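Local coordinates for phosphotriesterase family protein (Listeria monocytogenes serotype 4b str. H7858, PDB 3PNZ) that hydrolyses lactones, probably those of phosphorylated sugars, at a zinc-containing active site set in an amidohydrolase fold, at residues Cys27-Trp32 with Val69-Arg74; Phe99-Lys104 with Glu117-Trp122; Ile206-Leu211 with Ala229-Phe234. All blocks are in the same frame, centred on the assembly; numbering follows the deposited sequence.

Interaction 1: residues Cys27-Trp32 with Val69-Arg74; sequences CVPAYW and VDYGRR
Pro29 lays its CG over the centre of the Tyr71 ring, 3.5 Å from the ring centroid, in a CH-pi contact between two active-site loops of the amidohydrolase (beta/alpha)8 barrel, those following strands 19-23 and 62-65. Cys27 adds a sulfur-aromatic contact: with chi1 at 52°, SG sits between its backbone N and carbonyl carbon and meets the ring obliquely, 3.9 Å from Tyr71 CE2. The indole edge of Trp32 approaches from another quarter, where CD1 is 4.2 Å from Tyr71 CE1. The tyrosine held in this way also meets the ring of His24, a zinc ligand, and its side chain lies about 6 Å from a zinc ion.

Next to this centre the backbones join directly. Val28 N donates to a lone pair of Gly72 O at 2.8 Å, nearly straight at 169°. At the polar edge, Val28 CB and CG2 lie against one face of the Arg74 guanidinium. Arg74 NH1 donates to Arg73 O, which lies nearly in the guanidinium plane. The same NH1 also gives a bond to a water 3.0 Å away, and that water donates onward to Val28 O at 2.7 Å.

Interaction 2: residues Phe99-Lys104 with Glu117-Trp122; sequences FLWDGK and ETYYEW
Trp101 and Tyr120 meet through a CH-pi contact, with Trp101 CB poised over the centre of the tyrosine ring at 3.6 Å from its centroid. The indole beyond CB turns its edge to that same ring, an edge-to-face pair with planes at 80°. All this happens at the capped N-terminus of helix 119-124, where the 3-10 turn of residues 99-102 in the loop after barrel strand 88-92 docks on the first helical turn. Trp101 O takes the first-turn amide of Tyr120 at 2.9 Å from N, tilted 26° from the carbonyl plane, while Tyr119 N gives Gly103 O only a weak bond. On the other flank of Trp101, Tyr119 CB packs against its CB, and the Tyr119 ring runs on past Gly103 O, 3.4 Å from CD2.

Several bonds set these groups in place. Thr118 is the N-cap: chi1 of 64° puts OG1 where it accepts from Glu121 N, and Glu121 OE2 in turn accepts from Glu117 N at 2.7 Å, so the turn entering the helix is pinned twice. Trp101 NE1 is held by Asp70, and the indole leans on Leu165 and Thr169 of helix 164-180. Asp102 makes a salt bridge with Arg35. Toward solvent, the extended Lys104 lies alongside Glu117, their charges opposite but beyond salt-bridge range, with Lys104 CE 3.6 Å from Glu117 OE2. At the Lys104 backbone, a water donates to Lys104 O at 3.0 Å and is also hydrogen-bonded to Tyr119 OH.

Interaction 3: residues Ile206-Leu211 with Ala229-Phe234; sequences IPLEYL and AKTGAF
Leu211 and Phe234 supply the one direct hydrogen bond between these segments: Phe234 N donates to Leu211 O at 2.8 Å, lying in the carbonyl plane with a C=O...N angle of 159°. A water adds a second polar tie, donating both to Glu209 OE2 and to Thr231 O. Softer CA-H...O contacts also join the segments, Ala233 CA to Leu208 O at 3.3 Å and Glu209 CA to Gly232 O at 3.5 Å. The Phe234 ring turns its edge to two carbonyl oxygens, Leu211 O and Glu209 O, the latter 3.5 Å from CE2.

The apolar part is small. Leu208 CD1 touches Thr231 CB at 3.6 Å, the two side chains crossing at a slant, and Leu208 also rests on Ile198 and Lys202 of helix 194-203.

Within 229-234, Thr231 OG1 bonds to Val228 O and accepts from Ala233 N at 3.3 Å, an ST turn; Gly232, with phi 99°, takes the chain out of the helix there.

Here neighbouring parallel strands 211-213 and 234-237 begin side by side; they are the two strands of a beta-alpha-beta unit whose crossover runs through helix 222-229, as in the (beta/alpha)8 barrel.

Interactions 1 and 2 adjoin, their centres about 11 Å apart, among loops that follow barrel strands. Tyr71 CD1 packs on Leu100 CD1 at 3.5 Å, and Phe99 meets Tyr31 edge to face, so the loops after strands 19-23, 62-65 and 88-92 form one aromatic-rich cluster. All three contacts are partly buried. Interaction 1 adjoins the zinc site; interaction 2 alone reaches exposed residues, Lys104 and Glu117. Interaction 3, across the chain's centre, joins loops entering strands, with Leu211, Ala233 and Phe234 buried and Leu208, Glu209, Thr231 and Gly232 partly exposed. There backbone carbonyls meet an amide, CA-H groups and a ring edge, whereas in the other two a ring face takes a CH-pi contact beside the backbone bonds.

Interaction 1: residues Cys27-Trp32 with Val69-Arg74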
loop_
_atom_site.group_PDB
_atom_site.type_symbol
_atom_site.label_atom_id
_atom_site.label_comp_id
_atom_site.label_asym_id
_atom_site.label_seq_id
_atom_site.Cartn_x
_atom_site.Cartn_y
_atom_site.Cartn_z
ATOM N N CYS A 27 7.046 9.134 -7.553
ATOM C CA CYS A 27 6.404 8.373 -8.613
ATOM C C CYS A 27 5.872 9.281 -9.706
ATOM O O CYS A 27 5.435 10.402 -9.440
ATOM C CB CYS A 27 5.283 7.490 -8.052
ATOM S SG CYS A 27 4.073 8.372 -7.032
ATOM N N VAL A 28 5.907 8.783 -10.936
ATOM C CA VAL A 28 5.447 9.537 -12.096
ATOM C C VAL A 28 4.570 8.629 -12.962
ATOM O O VAL A 28 4.993 8.158 -14.015
ATOM C CB VAL A 28 6.641 10.077 -12.913
ATOM C CG1 VAL A 28 6.160 11.043 -14.009
ATOM C CG2 VAL A 28 7.637 10.759 -11.998
ATOM N N PRO A 29 3.339 8.359 -12.498
ATOM C CA PRO A 29 2.400 7.448 -13.162
ATOM C C PRO A 29 2.208 7.816 -14.631
ATOM O O PRO A 29 1.841 8.952 -14.915
ATOM C CB PRO A 29 1.083 7.682 -12.410
ATOM C CG PRO A 29 1.452 8.297 -11.122
ATOM C CD PRO A 29 2.790 8.959 -11.269
ATOM N N ALA A 30 2.456 6.882 -15.542
ATOM C CA ALA A 30 2.370 7.181 -16.969
ATOM C C ALA A 30 0.992 7.708 -17.342
ATOM O O ALA A 30 0.865 8.724 -18.023
ATOM C CB ALA A 30 2.697 5.948 -17.792
ATOM N N TYR A 31 -0.038 7.006 -16.889
ATOM C CA TYR A 31 -1.410 7.375 -17.206
ATOM C C TYR A 31 -1.694 8.844 -16.881
ATOM O O TYR A 31 -2.327 9.551 -17.669
ATOM C CB TYR A 31 -2.384 6.453 -16.472
ATOM C CG TYR A 31 -3.827 6.821 -16.686
ATOM C CD1 TYR A 31 -4.567 6.240 -17.705
ATOM C CD2 TYR A 31 -4.445 7.768 -15.881
ATOM C CE1 TYR A 31 -5.890 6.580 -17.907
ATOM C CE2 TYR A 31 -5.761 8.114 -16.077
ATOM C CZ TYR A 31 -6.479 7.520 -17.090
ATOM O OH TYR A 31 -7.799 7.863 -17.284
ATOM N N TRP A 32 -1.216 9.305 -15.728
ATOM C CA TRP A 32 -1.464 10.683 -15.309
ATOM C C TRP A 32 -0.532 11.686 -15.992
ATOM O O TRP A 32 -0.959 12.778 -16.377
ATOM C CB TRP A 32 -1.385 10.807 -13.785
ATOM C CG TRP A 32 -2.514 10.103 -13.091
ATOM C CD1 TRP A 32 -2.420 9.112 -12.151
ATOM C CD2 TRP A 32 -3.913 10.335 -13.288
ATOM N NE1 TRP A 32 -3.677 8.716 -11.754
ATOM C CE2 TRP A 32 -4.610 9.453 -12.435
ATOM C CE3 TRP A 32 -4.645 11.208 -14.103
ATOM C CZ2 TRP A 32 -6.000 9.419 -12.373
ATOM C CZ3 TRP A 32 -6.031 11.170 -14.040
ATOM C CH2 TRP A 32 -6.691 10.280 -13.184
ATOM N N VAL A 69 4.027 -1.299 -10.554
ATOM C CA VAL A 69 4.728 -1.113 -11.830
ATOM C C VAL A 69 3.987 -0.179 -12.789
ATOM O O VAL A 69 4.613 0.499 -13.610
ATOM C CB VAL A 69 5.024 -2.460 -12.532
ATOM C CG1 VAL A 69 3.755 -3.045 -13.153
ATOM C CG2 VAL A 69 6.105 -2.278 -13.587
ATOM N N ASP A 70 2.662 -0.137 -12.669
ATOM C CA ASP A 70 1.828 0.725 -13.509
ATOM C C ASP A 70 1.733 2.170 -12.990
ATOM O O ASP A 70 1.055 3.011 -13.586
ATOM C CB ASP A 70 0.427 0.108 -13.681
ATOM C CG ASP A 70 -0.209 -0.313 -12.353
ATOM O OD1 ASP A 70 0.461 -0.258 -11.301
ATOM O OD2 ASP A 70 -1.401 -0.697 -12.359
ATOM N N TYR A 71 2.426 2.465 -11.896
ATOM C CA TYR A 71 2.314 3.773 -11.265
ATOM C C TYR A 71 3.625 4.569 -11.323
ATOM O O TYR A 71 3.848 5.478 -10.524
ATOM C CB TYR A 71 1.800 3.632 -9.820
ATOM C CG TYR A 71 0.971 4.812 -9.366
ATOM C CD1 TYR A 71 -0.291 5.040 -9.901
ATOM C CD2 TYR A 71 1.451 5.700 -8.418
ATOM C CE1 TYR A 71 -1.056 6.124 -9.501
ATOM C CE2 TYR A 71 0.690 6.795 -8.007
ATOM C CZ TYR A 71 -0.563 6.996 -8.557
ATOM O OH TYR A 71 -1.328 8.073 -8.160
ATOM N N GLY A 72 4.486 4.214 -12.278
ATOM C CA GLY A 72 5.680 4.995 -12.574
ATOM C C GLY A 72 6.695 5.086 -11.451
ATOM O O GLY A 72 7.020 6.170 -10.974
ATOM N N ARG A 73 7.228 3.940 -11.042
ATOM C CA ARG A 73 8.169 3.914 -9.940
ATOM C C ARG A 73 9.431 4.716 -10.242
ATOM O O ARG A 73 9.872 4.801 -11.391
ATOM C CB ARG A 73 8.574 2.478 -9.611
ATOM C CG ARG A 73 7.425 1.523 -9.318
ATOM C CD ARG A 73 8.018 0.307 -8.632
ATOM N NE ARG A 73 7.112 -0.808 -8.386
ATOM C CZ ARG A 73 7.046 -1.900 -9.145
ATOM N NH1 ARG A 73 7.789 -2.009 -10.245
ATOM N NH2 ARG A 73 6.225 -2.884 -8.814
ATOM N N ARG A 74 9.990 5.303 -9.189
ATOM C CA ARG A 74 11.326 5.885 -9.216
ATOM C C ARG A 74 12.127 5.231 -8.086
ATOM O O ARG A 74 12.459 5.867 -7.083
ATOM C CB ARG A 74 11.245 7.405 -9.037
ATOM C CG ARG A 74 10.611 8.133 -10.219
ATOM C CD ARG A 74 11.369 7.807 -11.493
ATOM N NE ARG A 74 10.949 8.587 -12.655
ATOM C CZ ARG A 74 10.022 8.210 -13.533
ATOM N NH1 ARG A 74 9.372 7.056 -13.391
ATOM N NH2 ARG A 74 9.737 8.998 -14.559
HETATM O O HOH W 1 7.180 7.354 -15.367
HETATM O O HOH W 2 3.848 4.317 -15.194
HETATM O O HOH W 3 0.174 4.326 -15.984
HETATM O O HOH W 4 -4.493 7.613 -9.122
#

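Interaction 2: residues Phe99-Lys104 with Glu117-Trp122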
loop_
_atom_site.group_PDB
_atom_site.type_symbol
_atom_site.label_atom_id
_atom_site.label_comp_id
_atom_site.label_asym_id
_atom_site.label_seq_id
_atom_site.Cartn_x
_atom_site.Cartn_y
_atom_site.Cartn_z
ATOM N N PHE A 99 -7.259 0.926 -14.827
ATOM C CA PHE A 99 -7.397 2.139 -15.633
ATOM C C PHE A 99 -6.034 2.750 -15.967
ATOM O O PHE A 99 -5.872 3.395 -17.002
ATOM C CB PHE A 99 -8.396 3.156 -15.030
ATOM C CG PHE A 99 -7.827 4.046 -13.943
ATOM C CD1 PHE A 99 -6.937 5.071 -14.243
ATOM C CD2 PHE A 99 -8.238 3.898 -12.624
ATOM C CE1 PHE A 99 -6.437 5.905 -13.246
ATOM C CE2 PHE A 99 -7.741 4.729 -11.619
ATOM C CZ PHE A 99 -6.840 5.732 -11.933
ATOM N N LEU A 100 -5.045 2.506 -15.111
ATOM C CA LEU A 100 -3.682 2.976 -15.358
ATOM C C LEU A 100 -3.028 2.286 -16.548
ATOM O O LEU A 100 -2.021 2.764 -17.072
ATOM C CB LEU A 100 -2.803 2.718 -14.132
ATOM C CG LEU A 100 -3.165 3.454 -12.850
ATOM C CD1 LEU A 100 -2.339 2.884 -11.701
ATOM C CD2 LEU A 100 -2.929 4.947 -13.036
ATOM N N TRP A 101 -3.579 1.154 -16.958
ATOM C CA TRP A 101 -2.892 0.299 -17.926
ATOM C C TRP A 101 -2.886 0.864 -19.344
ATOM O O TRP A 101 -2.239 0.311 -20.237
ATOM C CB TRP A 101 -3.461 -1.121 -17.895
ATOM C CG TRP A 101 -3.274 -1.758 -16.552
ATOM C CD1 TRP A 101 -2.500 -1.286 -15.526
ATOM C CD2 TRP A 101 -3.860 -2.975 -16.086
ATOM N NE1 TRP A 101 -2.577 -2.133 -14.447
ATOM C CE2 TRP A 101 -3.409 -3.176 -14.763
ATOM C CE3 TRP A 101 -4.734 -3.908 -16.649
ATOM C CZ2 TRP A 101 -3.797 -4.275 -14.001
ATOM C CZ3 TRP A 101 -5.117 -5.007 -15.889
ATOM C CH2 TRP A 101 -4.646 -5.179 -14.580
ATOM N N ASP A 102 -3.595 1.969 -19.545
ATOM C CA ASP A 102 -3.568 2.657 -20.830
ATOM C C ASP A 102 -2.215 3.340 -21.014
ATOM O O ASP A 102 -1.803 3.631 -22.138
ATOM C CB ASP A 102 -4.695 3.685 -20.911
ATOM C CG ASP A 102 -4.709 4.436 -22.234
ATOM O OD1 ASP A 102 -5.044 3.818 -23.270
ATOM O OD2 ASP A 102 -4.391 5.647 -22.234
ATOM N N GLY A 103 -1.530 3.591 -19.899
ATOM C CA GLY A 103 -0.242 4.259 -19.914
ATOM C C GLY A 103 0.815 3.528 -20.720
ATOM O O GLY A 103 0.802 2.299 -20.824
ATOM N N LYS A 104 1.733 4.295 -21.295
ATOM C CA LYS A 104 2.828 3.722 -22.071
ATOM C C LYS A 104 3.919 3.101 -21.199
ATOM O O LYS A 104 4.269 3.621 -20.138
ATOM C CB LYS A 104 3.430 4.774 -23.005
ATOM C CG LYS A 104 2.537 5.120 -24.178
ATOM C CD LYS A 104 3.171 6.184 -25.056
ATOM C CE LYS A 104 2.303 6.480 -26.269
ATOM N NZ LYS A 104 2.917 7.519 -27.145
ATOM N N GLU A 117 3.672 -1.801 -26.018
ATOM C CA GLU A 117 3.404 -0.367 -26.038
ATOM C C GLU A 117 2.836 0.111 -24.704
ATOM O O GLU A 117 3.320 1.084 -24.127
ATOM C CB GLU A 117 2.435 -0.024 -27.171
ATOM C CG GLU A 117 2.234 1.470 -27.392
ATOM C CD GLU A 117 3.505 2.170 -27.850
ATOM O OE1 GLU A 117 4.380 1.492 -28.437
ATOM O OE2 GLU A 117 3.629 3.394 -27.626
ATOM N N THR A 118 1.814 -0.590 -24.223
ATOM C CA THR A 118 1.102 -0.206 -23.004
ATOM C C THR A 118 1.028 -1.380 -22.029
ATOM O O THR A 118 1.278 -2.523 -22.402
ATOM C CB THR A 118 -0.341 0.203 -23.325
ATOM O OG1 THR A 118 -1.041 -0.926 -23.855
ATOM C CG2 THR A 118 -0.366 1.341 -24.349
ATOM N N TYR A 119 0.669 -1.099 -20.781
ATOM C CA TYR A 119 0.487 -2.169 -19.811
ATOM C C TYR A 119 -0.654 -3.083 -20.221
ATOM O O TYR A 119 -0.604 -4.291 -19.986
ATOM C CB TYR A 119 0.180 -1.604 -18.430
ATOM C CG TYR A 119 1.276 -0.766 -17.841
ATOM C CD1 TYR A 119 2.325 -1.352 -17.141
ATOM C CD2 TYR A 119 1.245 0.617 -17.947
ATOM C CE1 TYR A 119 3.327 -0.582 -16.587
ATOM C CE2 TYR A 119 2.238 1.395 -17.395
ATOM C CZ TYR A 119 3.273 0.792 -16.712
ATOM O OH TYR A 119 4.256 1.570 -16.155
ATOM N N TYR A 120 -1.701 -2.510 -20.810
ATOM C CA TYR A 120 -2.813 -3.320 -21.279
ATOM C C TYR A 120 -2.309 -4.356 -22.277
ATOM O O TYR A 120 -2.674 -5.526 -22.203
ATOM C CB TYR A 120 -3.891 -2.467 -21.956
ATOM C CG TYR A 120 -5.033 -2.012 -21.066
ATOM C CD1 TYR A 120 -5.338 -0.658 -20.938
ATOM C CD2 TYR A 120 -5.818 -2.930 -20.375
ATOM C CE1 TYR A 120 -6.390 -0.231 -20.136
ATOM C CE2 TYR A 120 -6.870 -2.512 -19.563
ATOM C CZ TYR A 120 -7.151 -1.161 -19.452
ATOM O OH TYR A 120 -8.196 -0.733 -18.660
ATOM N N GLU A 121 -1.481 -3.920 -23.224
ATOM C CA GLU A 121 -0.997 -4.837 -24.247
ATOM C C GLU A 121 -0.176 -5.949 -23.601
ATOM O O GLU A 121 -0.347 -7.126 -23.915
ATOM C CB GLU A 121 -0.176 -4.109 -25.310
ATOM C CG GLU A 121 0.203 -5.019 -26.481
ATOM C CD GLU A 121 1.083 -4.340 -27.520
ATOM O OE1 GLU A 121 0.932 -4.664 -28.719
ATOM O OE2 GLU A 121 1.922 -3.492 -27.145
ATOM N N TRP A 122 0.709 -5.560 -22.689
ATOM C CA TRP A 122 1.539 -6.504 -21.952
ATOM C C TRP A 122 0.693 -7.539 -21.224
ATOM O O TRP A 122 0.866 -8.742 -21.408
ATOM C CB TRP A 122 2.430 -5.750 -20.965
ATOM C CG TRP A 122 3.094 -6.599 -19.914
ATOM C CD1 TRP A 122 3.703 -7.813 -20.091
ATOM C CD2 TRP A 122 3.239 -6.276 -18.525
ATOM N NE1 TRP A 122 4.206 -8.268 -18.891
ATOM C CE2 TRP A 122 3.934 -7.343 -17.916
ATOM C CE3 TRP A 122 2.834 -5.195 -17.735
ATOM C CZ2 TRP A 122 4.241 -7.354 -16.556
ATOM C CZ3 TRP A 122 3.137 -5.207 -16.383
ATOM C CH2 TRP A 122 3.837 -6.281 -15.807
HETATM O O HOH W 5 5.901 2.627 -17.771
#

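Interaction 3: residues Ile206-Leu211 with Ala229-Phe234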
loop_
_atom_site.group_PDB
_atom_site.type_symbol
_atom_site.label_atom_id
_atom_site.label_comp_id
_atom_site.label_asym_id
_atom_site.label_seq_id
_atom_site.Cartn_x
_atom_site.Cartn_y
_atom_site.Cartn_z
ATOM N N ILE A 206 -5.197 -19.120 -0.839
ATOM C CA ILE A 206 -4.471 -18.101 -0.078
ATOM C C ILE A 206 -5.116 -17.869 1.287
ATOM O O ILE A 206 -6.277 -17.468 1.375
ATOM C CB ILE A 206 -4.458 -16.743 -0.842
ATOM C CG1 ILE A 206 -3.757 -16.875 -2.202
ATOM C CG2 ILE A 206 -3.816 -15.642 0.008
ATOM C CD1 ILE A 206 -2.246 -17.024 -2.128
ATOM N N PRO A 207 -4.369 -18.131 2.371
ATOM C CA PRO A 207 -4.886 -17.759 3.691
ATOM C C PRO A 207 -5.150 -16.252 3.764
ATOM O O PRO A 207 -4.265 -15.450 3.453
ATOM C CB PRO A 207 -3.744 -18.150 4.639
ATOM C CG PRO A 207 -2.988 -19.231 3.888
ATOM C CD PRO A 207 -3.051 -18.782 2.441
ATOM N N LEU A 208 -6.350 -15.869 4.184
ATOM C CA LEU A 208 -6.760 -14.472 4.072
ATOM C C LEU A 208 -6.043 -13.544 5.045
ATOM O O LEU A 208 -6.005 -12.318 4.841
ATOM C CB LEU A 208 -8.287 -14.351 4.182
ATOM C CG LEU A 208 -8.955 -15.160 3.059
ATOM C CD1 LEU A 208 -10.446 -15.314 3.276
ATOM C CD2 LEU A 208 -8.644 -14.526 1.709
ATOM N N GLU A 209 -5.446 -14.108 6.098
ATOM C CA GLU A 209 -4.683 -13.280 7.015
ATOM C C GLU A 209 -3.350 -12.851 6.393
ATOM O O GLU A 209 -2.602 -12.082 6.995
ATOM C CB GLU A 209 -4.460 -13.988 8.360
ATOM C CG GLU A 209 -3.547 -15.198 8.287
ATOM C CD GLU A 209 -4.278 -16.511 8.036
ATOM O OE1 GLU A 209 -3.724 -17.572 8.401
ATOM O OE2 GLU A 209 -5.395 -16.512 7.474
ATOM N N TYR A 210 -3.060 -13.336 5.189
ATOM C CA TYR A 210 -1.869 -12.904 4.452
ATOM C C TYR A 210 -2.136 -11.674 3.591
ATOM O O TYR A 210 -1.250 -11.206 2.871
ATOM C CB TYR A 210 -1.370 -14.018 3.523
ATOM C CG TYR A 210 -0.863 -15.275 4.207
ATOM C CD1 TYR A 210 -0.743 -15.358 5.591
ATOM C CD2 TYR A 210 -0.507 -16.383 3.451
ATOM C CE1 TYR A 210 -0.278 -16.535 6.199
ATOM C CE2 TYR A 210 -0.037 -17.558 4.047
ATOM C CZ TYR A 210 0.070 -17.621 5.420
ATOM O OH TYR A 210 0.535 -18.785 6.012
ATOM N N LEU A 211 -3.367 -11.180 3.646
ATOM C CA LEU A 211 -3.795 -10.070 2.795
ATOM C C LEU A 211 -4.074 -8.818 3.623
ATOM O O LEU A 211 -4.680 -8.908 4.687
ATOM C CB LEU A 211 -5.083 -10.470 2.068
ATOM C CG LEU A 211 -5.819 -9.371 1.282
ATOM C CD1 LEU A 211 -5.035 -8.973 0.036
ATOM C CD2 LEU A 211 -7.214 -9.867 0.900
ATOM N N ALA A 229 -13.554 -8.359 7.990
ATOM C CA ALA A 229 -12.707 -8.624 9.157
ATOM C C ALA A 229 -12.783 -10.079 9.620
ATOM O O ALA A 229 -11.798 -10.639 10.102
ATOM C CB ALA A 229 -13.078 -7.693 10.297
ATOM N N LYS A 230 -13.957 -10.686 9.494
ATOM C CA LYS A 230 -14.136 -12.071 9.922
ATOM C C LYS A 230 -13.228 -13.058 9.198
ATOM O O LYS A 230 -12.976 -14.150 9.710
ATOM C CB LYS A 230 -15.588 -12.508 9.715
ATOM C CG LYS A 230 -16.548 -12.052 10.791
ATOM C CD LYS A 230 -17.904 -12.691 10.494
ATOM C CE LYS A 230 -18.980 -12.296 11.474
ATOM N NZ LYS A 230 -20.249 -12.993 11.096
ATOM N N THR A 231 -12.751 -12.687 8.010
ATOM C CA THR A 231 -11.872 -13.560 7.235
ATOM C C THR A 231 -10.452 -13.581 7.789
ATOM O O THR A 231 -9.679 -14.481 7.478
ATOM C CB THR A 231 -11.774 -13.135 5.757
ATOM O OG1 THR A 231 -11.047 -11.901 5.654
ATOM C CG2 THR A 231 -13.160 -13.008 5.124
ATOM N N GLY A 232 -10.114 -12.578 8.592
ATOM C CA GLY A 232 -8.776 -12.448 9.135
ATOM C C GLY A 232 -7.891 -11.467 8.389
ATOM O O GLY A 232 -6.800 -11.144 8.850
ATOM N N ALA A 233 -8.365 -10.977 7.242
ATOM C CA ALA A 233 -7.624 -9.978 6.477
ATOM C C ALA A 233 -7.327 -8.712 7.274
ATOM O O ALA A 233 -8.115 -8.275 8.119
ATOM C CB ALA A 233 -8.381 -9.610 5.198
ATOM N N PHE A 234 -6.185 -8.118 6.971
ATOM C CA PHE A 234 -5.867 -6.803 7.485
ATOM C C PHE A 234 -6.678 -5.779 6.704
ATOM O O PHE A 234 -6.949 -5.966 5.517
ATOM C CB PHE A 234 -4.371 -6.515 7.373
ATOM C CG PHE A 234 -3.538 -7.283 8.373
ATOM C CD1 PHE A 234 -3.233 -6.732 9.606
ATOM C CD2 PHE A 234 -3.084 -8.561 8.079
ATOM C CE1 PHE A 234 -2.460 -7.441 10.532
ATOM C CE2 PHE A 234 -2.321 -9.279 8.992
ATOM C CZ PHE A 234 -2.010 -8.714 10.217
HETATM O O HOH W 6 -7.780 -16.041 8.831
#